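Local coordinates for programmed cell death 6-interacting protein (Homo sapiens, PDB 5WA1), which acts in endocytosis, multivesicular body biogenesis, membrane repair and cytokinesis, and through its Bro1 domain, the part described here, binds CHMP4 proteins of ESCRT-III, at residues Ala23-Val28 against Ala216-Phe221. Sequence-based numbering, arbitrary orientation.
Sequences ATFISV and AQEVFF
Phe25, near the start of the modelled chain, reaches the helix 202-226 with the far end of its ring and meets the carboxylate of Glu218. The two side chains come from opposite directions, and their planes lie 25° from parallel, with the carboxylate oblique to the ring. CE2 of Phe25 stands 3.2 Å from OE1 of Glu218. CZ of Phe25 is 3.5 Å from Glu218 CD, and both carboxylate oxygens lie close to one end of the ring. Glu218 gets there by full extension: chi1 of 180° sets CG trans to the amide nitrogen and the chain runs straight on beyond it, carrying the acid off the helix surface. Such closeness of an anion to an aromatic ring probably owes much to Lys269, whose NZ forms a salt bridge with Glu218 OE1, a cation-pi contact with Phe25 and a hydrogen bond with Thr24 O; its charge would probably offset that of the buried acid. The packing is looser beside Val219, whose CG2 comes only to 4.5 Å from Phe25 CE2, a loose apolar approach; Val219 also packs on Leu167 and Ala171 of the helix 164-191. Phe25 itself is partly exposed, and the chain before it runs out to the exposed, poorly ordered Ala23. Backbones stay well separated, the closest CA atoms, of Phe25 and Glu218, being 9.8 Å apart. On another side of the helix, Phe220 meets an aromatic side chain of the bound peptide edge-to-face. The contact joins the N-terminal loop, extended from Phe25 to Val28, to helix 202-226 in the middle of the largely helical Bro1 domain, through the Phe25 ring and the buried Glu218, which is salt-bridged to Lys269.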
loop_
_atom_site.group_PDB
_atom_site.type_symbol
_atom_site.label_atom_id
_atom_site.label_comp_id
_atom_site.label_asym_id
_atom_site.label_seq_id
_atom_site.Cartn_x
_atom_site.Cartn_y
_atom_site.Cartn_z
ATOM N N ALA A 23 -14.828 4.037 2.585
ATOM C CA ALA A 23 -14.181 4.445 1.331
ATOM C C ALA A 23 -13.182 5.584 1.542
ATOM O O ALA A 23 -13.066 6.492 0.714
ATOM C CB ALA A 23 -15.223 4.819 0.270
ATOM N N THR A 24 -12.438 5.524 2.650
ATOM C CA THR A 24 -11.454 6.549 2.994
ATOM C C THR A 24 -10.036 5.993 2.967
ATOM O O THR A 24 -9.287 6.130 3.939
ATOM C CB THR A 24 -11.752 7.131 4.373
ATOM O OG1 THR A 24 -11.785 6.073 5.338
ATOM C CG2 THR A 24 -13.089 7.852 4.379
ATOM N N PHE A 25 -9.651 5.382 1.851
ATOM C CA PHE A 25 -8.367 4.713 1.716
ATOM C C PHE A 25 -7.343 5.624 1.048
ATOM O O PHE A 25 -7.675 6.447 0.194
ATOM C CB PHE A 25 -8.522 3.418 0.910
ATOM C CG PHE A 25 -9.129 2.294 1.702
ATOM C CD1 PHE A 25 -10.503 2.137 1.769
ATOM C CD2 PHE A 25 -8.322 1.408 2.401
ATOM C CE1 PHE A 25 -11.063 1.109 2.513
ATOM C CE2 PHE A 25 -8.874 0.378 3.148
ATOM C CZ PHE A 25 -10.247 0.230 3.203
ATOM N N ILE A 26 -6.101 5.484 1.471
ATOM C CA ILE A 26 -5.005 6.291 0.959
ATOM C C ILE A 26 -4.419 5.590 -0.257
ATOM O O ILE A 26 -4.194 4.373 -0.233
ATOM C CB ILE A 26 -3.936 6.502 2.039
ATOM C CG1 ILE A 26 -4.523 7.279 3.223
ATOM C CG2 ILE A 26 -2.705 7.227 1.457
ATOM C CD1 ILE A 26 -3.678 7.164 4.483
ATOM N N SER A 27 -4.193 6.349 -1.328
ATOM C CA SER A 27 -3.454 5.879 -2.487
ATOM C C SER A 27 -2.412 6.928 -2.851
ATOM O O SER A 27 -2.422 8.055 -2.348
ATOM C CB SER A 27 -4.378 5.592 -3.676
ATOM O OG SER A 27 -5.073 6.757 -4.066
ATOM N N VAL A 28 -1.496 6.547 -3.734
ATOM C CA VAL A 28 -0.313 7.341 -4.044
ATOM C C VAL A 28 -0.371 7.740 -5.513
ATOM O O VAL A 28 -0.676 6.909 -6.375
ATOM C CB VAL A 28 0.975 6.554 -3.737
ATOM C CG1 VAL A 28 2.210 7.395 -4.028
ATOM C CG2 VAL A 28 0.967 6.083 -2.282
ATOM N N ALA A 216 -4.091 -3.237 3.874
ATOM C CA ALA A 216 -4.312 -4.656 3.611
ATOM C C ALA A 216 -4.945 -5.343 4.817
ATOM O O ALA A 216 -5.901 -6.111 4.670
ATOM C CB ALA A 216 -2.994 -5.335 3.233
ATOM N N GLN A 217 -4.423 -5.079 6.023
ATOM C CA GLN A 217 -5.009 -5.659 7.235
ATOM C C GLN A 217 -6.447 -5.187 7.432
ATOM O O GLN A 217 -7.318 -5.970 7.835
ATOM C CB GLN A 217 -4.150 -5.315 8.455
ATOM C CG GLN A 217 -4.688 -5.828 9.810
ATOM C CD GLN A 217 -4.536 -7.342 9.989
ATOM O OE1 GLN A 217 -3.765 -7.988 9.283
ATOM N NE2 GLN A 217 -5.277 -7.908 10.950
ATOM N N GLU A 218 -6.724 -3.919 7.127
ATOM C CA GLU A 218 -8.092 -3.428 7.234
ATOM C C GLU A 218 -9.031 -4.174 6.298
ATOM O O GLU A 218 -10.190 -4.439 6.645
ATOM C CB GLU A 218 -8.137 -1.928 6.938
ATOM C CG GLU A 218 -9.544 -1.336 7.030
ATOM C CD GLU A 218 -9.576 0.141 6.668
ATOM O OE1 GLU A 218 -8.506 0.692 6.355
ATOM O OE2 GLU A 218 -10.664 0.749 6.696
ATOM N N VAL A 219 -8.559 -4.501 5.090
ATOM C CA VAL A 219 -9.383 -5.249 4.152
ATOM C C VAL A 219 -9.712 -6.625 4.716
ATOM O O VAL A 219 -10.828 -7.127 4.550
ATOM C CB VAL A 219 -8.682 -5.352 2.777
ATOM C CG1 VAL A 219 -9.417 -6.338 1.884
ATOM C CG2 VAL A 219 -8.625 -3.988 2.108
ATOM N N PHE A 220 -8.747 -7.266 5.382
ATOM C CA PHE A 220 -9.046 -8.553 6.002
ATOM C C PHE A 220 -10.064 -8.411 7.126
ATOM O O PHE A 220 -10.883 -9.313 7.334
ATOM C CB PHE A 220 -7.767 -9.205 6.524
ATOM C CG PHE A 220 -7.047 -10.007 5.482
ATOM C CD1 PHE A 220 -7.359 -11.339 5.281
ATOM C CD2 PHE A 220 -6.080 -9.421 4.686
ATOM C CE1 PHE A 220 -6.712 -12.081 4.313
ATOM C CE2 PHE A 220 -5.419 -10.158 3.713
ATOM C CZ PHE A 220 -5.739 -11.494 3.526
ATOM N N PHE A 221 -10.033 -7.289 7.847
ATOM C CA PHE A 221 -11.062 -7.032 8.849
ATOM C C PHE A 221 -12.428 -6.886 8.187
ATOM O O PHE A 221 -13.423 -7.450 8.658
ATOM C CB PHE A 221 -10.686 -5.783 9.662
ATOM C CG PHE A 221 -11.850 -5.119 10.340
ATOM C CD1 PHE A 221 -12.312 -5.578 11.565
ATOM C CD2 PHE A 221 -12.488 -4.038 9.750
ATOM C CE1 PHE A 221 -13.399 -4.969 12.185
ATOM C CE2 PHE A 221 -13.571 -3.430 10.357
ATOM C CZ PHE A 221 -14.031 -3.900 11.580
#